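Ceramide very long chain fatty acid hydroxylase SCS7 (Saccharomyces cerevisiae, PDB 4ZR1) hydroxylates the very long chain fatty acids of ceramides, probably at C-2, as a two-zinc integral membrane enzyme of the endoplasmic reticulum that draws electrons from cytochrome b5. Local coordinates at residues D24-V29 / I78-H83; L99-W104 / K184-M189; V116-V121 / W213-F218. All coordinates share one frame; numbering follows the deposited sequence.

Interaction 1 of 3, residues D24-V29 / I78-H83; sequences DSTTFV and IHRPRH
Arg80 and Thr26 carry the polar half of this contact. The guanidinium of Arg80 brings NE to Thr26 O at 2.5 Å, with an N-H...O angle of 148° and the oxygen tilted slightly from the guanidinium plane; NH1 adds a weak bond to the same carbonyl. A bend at chi3 (61°) turns the arginine head onto that oxygen, while its NH2 forms a salt bridge with Glu290. A second hydrogen bond runs from Ser25 OG to Pro81 O, 2.6 Å long, so the type I turn from Asp24 to Thr27 is bonded to 78-83 through both Ser25 and Thr26. Within the turn, Thr27 OG1 donates to Asp24 O at 2.8 Å.

Van der Waals contacts complete it. Thr26 CG2 lies over one face of the Arg82 guanidinium, 3.6 Å from Arg82 NH2, which in turn pairs with Asp47. The edge of the Phe28 ring meets His79 O, and the ring also touches Arg80 CG and Pro81 CD.

The 24-29 loop thus covers the chain leaving helix 71-78, with helix 44-51 beside Thr26 and Arg82. At the same exit His79, its ND1 bonded to Val75 O, packs in the second shell against the zinc ligands His155 and His178, edge-to-face with the latter, on helix 164-179.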
loop_
_atom_site.group_PDB
_atom_site.type_symbol
_atom_site.label_atom_id
_atom_site.label_comp_id
_atom_site.label_asym_id
_atom_site.label_seq_id
_atom_site.Cartn_x
_atom_site.Cartn_y
_atom_site.Cartn_z
ATOM N N ASP A 24 -19.852 -11.842 -3.391
ATOM C CA ASP A 24 -19.756 -10.407 -3.144
ATOM C C ASP A 24 -18.372 -10.053 -2.596
ATOM O O ASP A 24 -17.948 -10.584 -1.567
ATOM C CB ASP A 24 -20.848 -9.955 -2.178
ATOM C CG ASP A 24 -20.790 -8.468 -1.888
ATOM O OD1 ASP A 24 -21.260 -7.674 -2.732
ATOM O OD2 ASP A 24 -20.284 -8.096 -0.810
ATOM N N SER A 25 -17.672 -9.154 -3.282
ATOM C CA SER A 25 -16.269 -8.893 -2.969
ATOM C C SER A 25 -16.090 -8.082 -1.696
ATOM O O SER A 25 -15.003 -8.053 -1.121
ATOM C CB SER A 25 -15.585 -8.170 -4.129
ATOM O OG SER A 25 -16.025 -6.828 -4.226
ATOM N N THR A 26 -17.159 -7.421 -1.266
ATOM C CA THR A 26 -17.108 -6.545 -0.099
ATOM C C THR A 26 -17.152 -7.324 1.203
ATOM O O THR A 26 -17.055 -6.740 2.278
ATOM C CB THR A 26 -18.272 -5.526 -0.107
ATOM O OG1 THR A 26 -19.521 -6.217 0.038
ATOM C CG2 THR A 26 -18.279 -4.724 -1.397
ATOM N N THR A 27 -17.308 -8.641 1.106
ATOM C CA THR A 27 -17.405 -9.476 2.290
ATOM C C THR A 27 -16.109 -10.259 2.474
ATOM O O THR A 27 -15.706 -11.035 1.604
ATOM C CB THR A 27 -18.604 -10.454 2.221
ATOM O OG1 THR A 27 -18.429 -11.365 1.130
ATOM C CG2 THR A 27 -19.910 -9.692 2.030
ATOM N N PHE A 28 -15.463 -10.028 3.612
ATOM C CA PHE A 28 -14.236 -10.714 3.974
ATOM C C PHE A 28 -14.481 -12.217 4.091
ATOM O O PHE A 28 -15.580 -12.641 4.441
ATOM C CB PHE A 28 -13.694 -10.136 5.285
ATOM C CG PHE A 28 -13.423 -8.654 5.225
ATOM C CD1 PHE A 28 -12.619 -8.121 4.225
ATOM C CD2 PHE A 28 -14.000 -7.788 6.145
ATOM C CE1 PHE A 28 -12.377 -6.756 4.157
ATOM C CE2 PHE A 28 -13.763 -6.418 6.081
ATOM C CZ PHE A 28 -12.947 -5.903 5.083
ATOM N N VAL A 29 -13.467 -13.020 3.773
ATOM C CA VAL A 29 -13.597 -14.474 3.827
ATOM C C VAL A 29 -12.526 -15.089 4.734
ATOM O O VAL A 29 -11.430 -14.542 4.863
ATOM C CB VAL A 29 -13.504 -15.109 2.418
ATOM C CG1 VAL A 29 -14.213 -16.459 2.397
ATOM C CG2 VAL A 29 -14.121 -14.194 1.378
ATOM N N ILE A 78 -14.059 1.745 2.635
ATOM C CA ILE A 78 -12.894 1.837 1.753
ATOM C C ILE A 78 -12.056 0.554 1.752
ATOM O O ILE A 78 -11.354 0.273 0.778
ATOM C CB ILE A 78 -11.981 3.025 2.146
ATOM C CG1 ILE A 78 -11.093 3.445 0.977
ATOM C CG2 ILE A 78 -11.119 2.679 3.362
ATOM C CD1 ILE A 78 -11.847 4.038 -0.183
ATOM N N HIS A 79 -12.134 -0.221 2.838
ATOM C CA HIS A 79 -11.372 -1.464 2.957
ATOM C C HIS A 79 -12.192 -2.683 2.528
ATOM O O HIS A 79 -11.723 -3.816 2.601
ATOM C CB HIS A 79 -10.865 -1.658 4.391
ATOM C CG HIS A 79 -9.932 -0.584 4.856
ATOM N ND1 HIS A 79 -10.325 0.427 5.705
ATOM C CD2 HIS A 79 -8.623 -0.358 4.586
ATOM C CE1 HIS A 79 -9.301 1.229 5.939
ATOM N NE2 HIS A 79 -8.258 0.780 5.268
ATOM N N ARG A 80 -13.421 -2.461 2.080
ATOM C CA ARG A 80 -14.180 -3.550 1.486
ATOM C C ARG A 80 -14.036 -3.429 -0.024
ATOM O O ARG A 80 -14.563 -2.499 -0.629
ATOM C CB ARG A 80 -15.631 -3.510 1.948
ATOM C CG ARG A 80 -15.745 -3.658 3.465
ATOM C CD ARG A 80 -17.173 -3.606 3.954
ATOM N NE ARG A 80 -17.971 -4.681 3.382
ATOM C CZ ARG A 80 -19.230 -4.928 3.719
ATOM N NH1 ARG A 80 -19.892 -5.926 3.146
ATOM N NH2 ARG A 80 -19.822 -4.173 4.635
ATOM N N PRO A 81 -13.272 -4.355 -0.630
ATOM C CA PRO A 81 -12.765 -4.160 -1.993
ATOM C C PRO A 81 -13.812 -4.222 -3.100
ATOM O O PRO A 81 -14.804 -4.939 -3.009
ATOM C CB PRO A 81 -11.748 -5.304 -2.155
ATOM C CG PRO A 81 -12.169 -6.338 -1.158
ATOM C CD PRO A 81 -12.721 -5.569 0.001
ATOM N N ARG A 82 -13.570 -3.450 -4.150
ATOM C CA ARG A 82 -14.348 -3.554 -5.368
ATOM C C ARG A 82 -13.374 -3.797 -6.517
ATOM O O ARG A 82 -12.165 -3.877 -6.303
ATOM C CB ARG A 82 -15.174 -2.287 -5.614
ATOM C CG ARG A 82 -15.435 -1.444 -4.377
ATOM C CD ARG A 82 -16.526 -2.012 -3.483
ATOM N NE ARG A 82 -16.635 -1.248 -2.244
ATOM C CZ ARG A 82 -17.789 -0.906 -1.683
ATOM N NH1 ARG A 82 -17.808 -0.206 -0.559
ATOM N NH2 ARG A 82 -18.927 -1.257 -2.260
ATOM N N HIS A 83 -13.898 -3.917 -7.730
ATOM C CA HIS A 83 -13.062 -4.056 -8.915
ATOM C C HIS A 83 -13.682 -3.278 -10.075
ATOM O O HIS A 83 -14.848 -3.480 -10.414
ATOM C CB HIS A 83 -12.880 -5.537 -9.283
ATOM C CG HIS A 83 -11.859 -5.772 -10.353
ATOM N ND1 HIS A 83 -10.525 -5.457 -10.195
ATOM C CD2 HIS A 83 -11.980 -6.274 -11.605
ATOM C CE1 HIS A 83 -9.870 -5.756 -11.301
ATOM N NE2 HIS A 83 -10.728 -6.258 -12.171
#

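Interaction 2 of 3, residues L99-W104 / K184-M189. With BOG (octyl beta-D-glucopyranoside), chain E; BOG (octyl beta-D-glucopyranoside), chain I.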
loop_
_atom_site.group_PDB
_atom_site.type_symbol
_atom_site.label_atom_id
_atom_site.label_comp_id
_atom_site.label_asym_id
_atom_site.label_seq_id
_atom_site.Cartn_x
_atom_site.Cartn_y
_atom_site.Cartn_z
ATOM N N LEU A 99 -1.368 11.417 -13.801
ATOM C CA LEU A 99 -0.608 11.340 -12.553
ATOM C C LEU A 99 -1.056 10.232 -11.598
ATOM O O LEU A 99 -0.340 9.882 -10.664
ATOM C CB LEU A 99 -0.695 12.673 -11.820
ATOM C CG LEU A 99 0.066 13.791 -12.505
ATOM C CD1 LEU A 99 -0.210 15.110 -11.819
ATOM C CD2 LEU A 99 1.541 13.425 -12.449
ATOM N N THR A 100 -2.247 9.694 -11.810
ATOM C CA THR A 100 -2.809 8.745 -10.857
ATOM C C THR A 100 -2.552 7.328 -11.324
ATOM O O THR A 100 -2.981 6.376 -10.686
ATOM C CB THR A 100 -4.346 8.960 -10.658
ATOM O OG1 THR A 100 -5.066 8.466 -11.797
ATOM C CG2 THR A 100 -4.673 10.459 -10.452
ATOM N N LYS A 101 -1.858 7.191 -12.448
ATOM C CA LYS A 101 -1.610 5.876 -13.029
ATOM C C LYS A 101 -0.118 5.600 -13.107
ATOM O O LYS A 101 0.611 6.312 -13.781
ATOM C CB LYS A 101 -2.237 5.771 -14.415
ATOM C CG LYS A 101 -3.761 5.732 -14.434
ATOM C CD LYS A 101 -4.234 5.270 -15.803
ATOM C CE LYS A 101 -5.732 5.142 -15.877
ATOM N NZ LYS A 101 -6.407 6.464 -15.789
ATOM N N THR A 102 0.349 4.587 -12.386
ATOM C CA THR A 102 1.776 4.301 -12.367
ATOM C C THR A 102 1.991 2.803 -12.502
ATOM O O THR A 102 1.515 2.018 -11.678
ATOM C CB THR A 102 2.454 4.795 -11.079
ATOM O OG1 THR A 102 2.074 3.939 -10.003
ATOM C CG2 THR A 102 2.020 6.228 -10.739
ATOM N N ALA A 103 2.699 2.412 -13.552
ATOM C CA ALA A 103 2.952 1.010 -13.826
ATOM C C ALA A 103 4.040 0.477 -12.907
ATOM O O ALA A 103 4.844 1.245 -12.388
ATOM C CB ALA A 103 3.340 0.823 -15.270
ATOM N N TRP A 104 4.052 -0.841 -12.719
ATOM C CA TRP A 104 5.044 -1.524 -11.890
ATOM C C TRP A 104 6.484 -1.137 -12.230
ATOM O O TRP A 104 7.293 -0.923 -11.334
ATOM C CB TRP A 104 4.889 -3.043 -12.019
ATOM C CG TRP A 104 5.111 -3.562 -13.407
ATOM C CD1 TRP A 104 4.179 -3.680 -14.393
ATOM C CD2 TRP A 104 6.346 -4.045 -13.963
ATOM N NE1 TRP A 104 4.750 -4.201 -15.532
ATOM C CE2 TRP A 104 6.079 -4.436 -15.295
ATOM C CE3 TRP A 104 7.647 -4.189 -13.465
ATOM C CZ2 TRP A 104 7.063 -4.960 -16.136
ATOM C CZ3 TRP A 104 8.629 -4.703 -14.306
ATOM C CH2 TRP A 104 8.332 -5.082 -15.624
ATOM N N LYS A 184 -4.069 -2.434 -11.573
ATOM C CA LYS A 184 -2.633 -2.580 -11.807
ATOM C C LYS A 184 -1.882 -1.245 -11.911
ATOM O O LYS A 184 -0.654 -1.214 -11.848
ATOM C CB LYS A 184 -2.384 -3.427 -13.060
ATOM C CG LYS A 184 -2.902 -2.826 -14.355
ATOM C CD LYS A 184 -2.728 -3.793 -15.529
ATOM C CE LYS A 184 -3.327 -3.227 -16.816
ATOM N NZ LYS A 184 -3.195 -4.151 -17.977
ATOM N N TYR A 185 -2.600 -0.134 -12.025
ATOM C CA TYR A 185 -1.911 1.149 -12.097
ATOM C C TYR A 185 -2.071 1.993 -10.844
ATOM O O TYR A 185 -1.621 3.130 -10.813
ATOM C CB TYR A 185 -2.379 1.946 -13.306
ATOM C CG TYR A 185 -1.973 1.337 -14.632
ATOM C CD1 TYR A 185 -0.708 1.544 -15.162
ATOM C CD2 TYR A 185 -2.868 0.580 -15.363
ATOM C CE1 TYR A 185 -0.349 1.000 -16.376
ATOM C CE2 TYR A 185 -2.517 0.035 -16.572
ATOM C CZ TYR A 185 -1.263 0.245 -17.079
ATOM O OH TYR A 185 -0.934 -0.315 -18.294
ATOM N N ARG A 186 -2.684 1.437 -9.805
ATOM C CA ARG A 186 -2.816 2.150 -8.542
ATOM C C ARG A 186 -2.305 1.325 -7.376
ATOM O O ARG A 186 -2.870 1.364 -6.285
ATOM C CB ARG A 186 -4.275 2.540 -8.284
ATOM C CG ARG A 186 -4.669 3.891 -8.851
ATOM C CD ARG A 186 -4.774 3.841 -10.357
ATOM N NE ARG A 186 -5.283 5.100 -10.880
ATOM C CZ ARG A 186 -6.559 5.325 -11.185
ATOM N NH1 ARG A 186 -7.473 4.365 -11.037
ATOM N NH2 ARG A 186 -6.919 6.515 -11.643
ATOM N N LEU A 187 -1.241 0.568 -7.609
ATOM C CA LEU A 187 -0.653 -0.244 -6.561
ATOM C C LEU A 187 0.660 0.382 -6.099
ATOM O O LEU A 187 0.780 0.797 -4.946
ATOM C CB LEU A 187 -0.453 -1.685 -7.048
ATOM C CG LEU A 187 -0.040 -2.762 -6.044
ATOM C CD1 LEU A 187 -0.385 -4.158 -6.553
ATOM C CD2 LEU A 187 1.450 -2.676 -5.768
ATOM N N VAL A 188 1.650 0.449 -6.984
ATOM C CA VAL A 188 2.923 1.014 -6.568
ATOM C C VAL A 188 2.773 2.508 -6.367
ATOM O O VAL A 188 1.797 3.113 -6.800
ATOM C CB VAL A 188 4.054 0.738 -7.562
ATOM C CG1 VAL A 188 4.128 -0.768 -7.882
ATOM C CG2 VAL A 188 3.886 1.570 -8.811
ATOM N N MET A 189 3.740 3.091 -5.678
ATOM C CA MET A 189 3.667 4.487 -5.303
ATOM C C MET A 189 4.078 5.350 -6.466
ATOM O O MET A 189 5.069 5.079 -7.130
ATOM C CB MET A 189 4.570 4.778 -4.110
ATOM C CG MET A 189 4.318 3.893 -2.916
ATOM S SD MET A 189 5.331 4.444 -1.540
ATOM C CE MET A 189 5.111 6.201 -1.727
HETATM C C1 BOG E . -1.181 5.115 -4.012
HETATM O O1 BOG E . -1.494 5.670 -5.271
HETATM C C2 BOG E . -1.365 3.618 -4.088
HETATM O O2 BOG E . -2.743 3.370 -4.240
HETATM C C3 BOG E . -0.931 2.966 -2.794
HETATM O O3 BOG E . -0.876 1.561 -2.888
HETATM C C4 BOG E . 0.392 3.491 -2.327
HETATM O O4 BOG E . 0.588 3.020 -1.015
HETATM C C5 BOG E . 0.358 4.995 -2.319
HETATM O O5 BOG E . 0.138 5.445 -3.638
HETATM C C6 BOG E . 1.683 5.474 -1.743
HETATM O O6 BOG E . 2.069 6.735 -2.244
HETATM C "C1'" BOG E . -2.328 6.809 -5.227
HETATM C "C2'" BOG E . -2.625 7.322 -6.621
HETATM C "C3'" BOG E . -2.932 8.804 -6.533
HETATM C "C4'" BOG E . -2.002 9.627 -7.404
HETATM C "C5'" BOG E . -1.701 10.961 -6.742
HETATM C "C6'" BOG E . -1.149 11.928 -7.761
HETATM C "C7'" BOG E . -0.682 13.193 -7.078
HETATM C "C8'" BOG E . -1.878 14.059 -6.755
HETATM C C1 BOG I . 4.160 -4.237 -20.120
HETATM O O1 BOG I . 5.465 -4.676 -20.399
HETATM C C2 BOG I . 3.316 -4.619 -21.312
HETATM O O2 BOG I . 3.777 -3.918 -22.444
HETATM C C3 BOG I . 1.862 -4.295 -21.065
HETATM O O3 BOG I . 1.092 -4.876 -22.091
HETATM C C4 BOG I . 1.422 -4.858 -19.733
HETATM O O4 BOG I . 0.128 -4.389 -19.428
HETATM C C5 BOG I . 2.390 -4.427 -18.653
HETATM O O5 BOG I . 3.686 -4.893 -18.964
HETATM C C6 BOG I . 1.938 -5.001 -17.321
HETATM O O6 BOG I . 1.003 -4.143 -16.702
HETATM C "C1'" BOG I . 6.487 -3.802 -19.991
HETATM C "C2'" BOG I . 7.816 -4.426 -20.352
HETATM C "C3'" BOG I . 8.795 -4.218 -19.219
HETATM C "C4'" BOG I . 9.536 -2.917 -19.418
HETATM C "C5'" BOG I . 10.968 -3.062 -18.953
HETATM C "C6'" BOG I . 11.051 -3.034 -17.439
HETATM C "C7'" BOG I . 12.358 -2.384 -17.010
HETATM C "C8'" BOG I . 12.559 -2.506 -15.509
#
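Arg186 grips Thr100 side-on. Its NE reaches Thr100 O at 2.6 Å, and its NH2 reaches Thr100 OG1 at 2.7 Å along an almost straight N-H...O line (175°). Both oxygens lie in the guanidinium plane, although NE stands well above the plane of the carbonyl it binds. The side chain sets out away from the other segment and is brought back by its bend at chi2 (72°); salt bridges to Asp183 and Glu97 add to what fixes the head. Lys101 CG packs 3.9 Å from Arg186 NE, and Lys101 NZ shares Glu97 with the arginine as a long, weak ion pair.

One backbone bond joins the segments: Thr102 N to Tyr185 O, 2.9 Å. With CG beside its own backbone N (chi1 -68°), Tyr185 lays its ring along 101-103, so that CE1 touches Ala103 CB. Val188 points at the other segment, and its CG2 meets Thr102 OG1.

One octyl glucoside donates from O2 and O3 to the carbonyls of Arg186 and Leu187; another lies at the edge of the Trp104 indole.

The 184-189 loop runs close to the second zinc site, the side chains of Arg186 and Val188 being about 6 Å from those of His177 and His232, respectively. The contact joins the approach to transmembrane helix 106-125 with the loop between helices 164-179 and 191-208. Helix 211-236 borders it through Asp229, which accepts from Met189 N, and Phe233, which meets Trp104.

Interaction 3 of 3, residues V116-V121 / W213-F218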
loop_
_atom_site.group_PDB
_atom_site.type_symbol
_atom_site.label_atom_id
_atom_site.label_comp_id
_atom_site.label_asym_id
_atom_site.label_seq_id
_atom_site.Cartn_x
_atom_site.Cartn_y
_atom_site.Cartn_z
ATOM N N VAL A 116 22.119 3.279 -7.172
ATOM C CA VAL A 116 23.448 3.029 -7.707
ATOM C C VAL A 116 24.377 4.245 -7.584
ATOM O O VAL A 116 25.576 4.088 -7.344
ATOM C CB VAL A 116 23.358 2.585 -9.176
ATOM C CG1 VAL A 116 24.742 2.506 -9.804
ATOM C CG2 VAL A 116 22.638 1.236 -9.278
ATOM N N TYR A 117 23.834 5.452 -7.729
ATOM C CA TYR A 117 24.661 6.648 -7.603
ATOM C C TYR A 117 25.143 6.838 -6.170
ATOM O O TYR A 117 26.333 7.052 -5.941
ATOM C CB TYR A 117 23.915 7.899 -8.051
ATOM C CG TYR A 117 24.636 9.182 -7.671
ATOM C CD1 TYR A 117 25.614 9.726 -8.495
ATOM C CD2 TYR A 117 24.348 9.838 -6.475
ATOM C CE1 TYR A 117 26.282 10.885 -8.140
ATOM C CE2 TYR A 117 25.009 10.991 -6.114
ATOM C CZ TYR A 117 25.974 11.515 -6.946
ATOM O OH TYR A 117 26.627 12.677 -6.576
ATOM N N HIS A 118 24.224 6.781 -5.211
ATOM C CA HIS A 118 24.593 6.974 -3.810
ATOM C C HIS A 118 25.531 5.877 -3.309
ATOM O O HIS A 118 26.434 6.141 -2.520
ATOM C CB HIS A 118 23.353 7.037 -2.927
ATOM C CG HIS A 118 22.605 8.330 -3.026
ATOM N ND1 HIS A 118 21.756 8.619 -4.070
ATOM C CD2 HIS A 118 22.571 9.407 -2.203
ATOM C CE1 HIS A 118 21.236 9.821 -3.892
ATOM N NE2 HIS A 118 21.709 10.318 -2.763
ATOM N N MET A 119 25.327 4.649 -3.768
ATOM C CA MET A 119 26.192 3.563 -3.340
ATOM C C MET A 119 27.557 3.674 -4.003
ATOM O O MET A 119 28.582 3.434 -3.368
ATOM C CB MET A 119 25.566 2.197 -3.643
ATOM C CG MET A 119 26.340 1.021 -3.038
ATOM S SD MET A 119 26.727 1.229 -1.273
ATOM C CE MET A 119 27.345 -0.391 -0.861
ATOM N N GLY A 120 27.568 4.031 -5.283
ATOM C CA GLY A 120 28.814 4.205 -6.011
ATOM C C GLY A 120 29.709 5.273 -5.399
ATOM O O GLY A 120 30.925 5.101 -5.351
ATOM N N VAL A 121 29.105 6.368 -4.933
ATOM C CA VAL A 121 29.820 7.438 -4.248
ATOM C C VAL A 121 30.482 6.916 -2.980
ATOM O O VAL A 121 31.661 7.172 -2.727
ATOM C CB VAL A 121 28.882 8.606 -3.858
ATOM C CG1 VAL A 121 29.596 9.574 -2.918
ATOM C CG2 VAL A 121 28.360 9.327 -5.094
ATOM N N TRP A 213 28.684 7.506 4.931
ATOM C CA TRP A 213 27.876 6.485 5.585
ATOM C C TRP A 213 26.418 6.662 5.174
ATOM O O TRP A 213 25.656 5.696 5.085
ATOM C CB TRP A 213 27.979 6.570 7.111
ATOM C CG TRP A 213 29.308 6.220 7.737
ATOM C CD1 TRP A 213 30.549 6.290 7.165
ATOM C CD2 TRP A 213 29.514 5.754 9.078
ATOM N NE1 TRP A 213 31.511 5.886 8.066
ATOM C CE2 TRP A 213 30.900 5.556 9.249
ATOM C CE3 TRP A 213 28.655 5.477 10.150
ATOM C CZ2 TRP A 213 31.449 5.096 10.449
ATOM C CZ3 TRP A 213 29.201 5.018 11.344
ATOM C CH2 TRP A 213 30.584 4.830 11.481
ATOM N N ALA A 214 26.029 7.918 4.959
ATOM C CA ALA A 214 24.662 8.240 4.581
ATOM C C ALA A 214 24.416 7.806 3.149
ATOM O O ALA A 214 23.355 7.280 2.840
ATOM C CB ALA A 214 24.391 9.716 4.749
ATOM N N TYR A 215 25.404 8.012 2.282
ATOM C CA TYR A 215 25.308 7.552 0.905
ATOM C C TYR A 215 25.017 6.064 0.845
ATOM O O TYR A 215 24.074 5.639 0.172
ATOM C CB TYR A 215 26.587 7.871 0.136
ATOM C CG TYR A 215 26.628 9.296 -0.347
ATOM C CD1 TYR A 215 26.013 9.664 -1.538
ATOM C CD2 TYR A 215 27.261 10.281 0.397
ATOM C CE1 TYR A 215 26.033 10.962 -1.974
ATOM C CE2 TYR A 215 27.289 11.586 -0.036
ATOM C CZ TYR A 215 26.673 11.918 -1.221
ATOM O OH TYR A 215 26.706 13.221 -1.647
ATOM N N ALA A 216 25.815 5.281 1.562
ATOM C CA ALA A 216 25.664 3.826 1.575
ATOM C C ALA A 216 24.380 3.405 2.280
ATOM O O ALA A 216 23.675 2.507 1.819
ATOM C CB ALA A 216 26.865 3.177 2.242
ATOM N N GLY A 217 24.086 4.051 3.406
ATOM C CA GLY A 217 22.895 3.741 4.179
ATOM C C GLY A 217 21.614 4.094 3.441
ATOM O O GLY A 217 20.680 3.294 3.389
ATOM N N PHE A 218 21.561 5.297 2.873
ATOM C CA PHE A 218 20.398 5.713 2.108
ATOM C C PHE A 218 20.218 4.847 0.864
ATOM O O PHE A 218 19.087 4.519 0.496
ATOM C CB PHE A 218 20.496 7.185 1.692
ATOM C CG PHE A 218 19.349 7.642 0.848
ATOM C CD1 PHE A 218 18.094 7.851 1.417
ATOM C CD2 PHE A 218 19.508 7.847 -0.516
ATOM C CE1 PHE A 218 17.014 8.267 0.639
ATOM C CE2 PHE A 218 18.431 8.269 -1.301
ATOM C CZ PHE A 218 17.184 8.471 -0.719
#
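Tyr215 lies between Val121 and His118 of the facing helix. Val121 CG1 sits over the centre of the tyrosine ring, 3.8 Å from its centroid and only 8° off the normal, a clear CH-pi contact. With CG1 anti to the backbone N (chi1 169°), Val121 directs that methyl onto the ring. His118 meets the same ring obliquely, its CD2 at 3.5 Å from Tyr215 CD1.

The imidazole also takes Phe218 in an edge-to-face pair: CD2 of the phenylalanine stands over the centre of one His118 face, with the planes at 61°. Tyr117 CD2 approaches the opposite face of the imidazole, towards its rim, so the histidine ring lies between two aromatic neighbours. Beyond the rings, Met119 SD rests 4.0 Å from Ala216 CB. The helices are close, their local axes approaching to 7.5 Å in a mainly antiparallel crossing, and Tyr215 CB lies beside His118 O.

Phe218 continues from this cluster to Tyr202 and a bound tridecane. TM1 and TM4 are therefore joined here by aromatic and aliphatic packing, with the polar His118 ND1 satisfied within its own helix by Val114 O, an arrangement consistent with packing between two transmembrane helices.

Overall arrangement
Followed from the N terminus, the chain first closes interaction 1, which brings 78-83 back against 24-29 around a loop that is probably cytoplasmic and includes helices 44-51, 60-65 and 71-78. Only afterwards do the two larger loops open. Interaction 2 starts at 99-104 and interaction 3 at 116-121; 184-189 then closes the former before 213-218 closes the latter, so these two cross. Interaction 2 ties the entry to TM1 to the loop leading into TM3, while interaction 3 ties TM1 to TM4 farther along the membrane part. Interactions 1 and 3 lie on opposite sides of the chain's centre, their centres about 42 Å apart, and interaction 2 is about 20 Å from interaction 1, centre to centre.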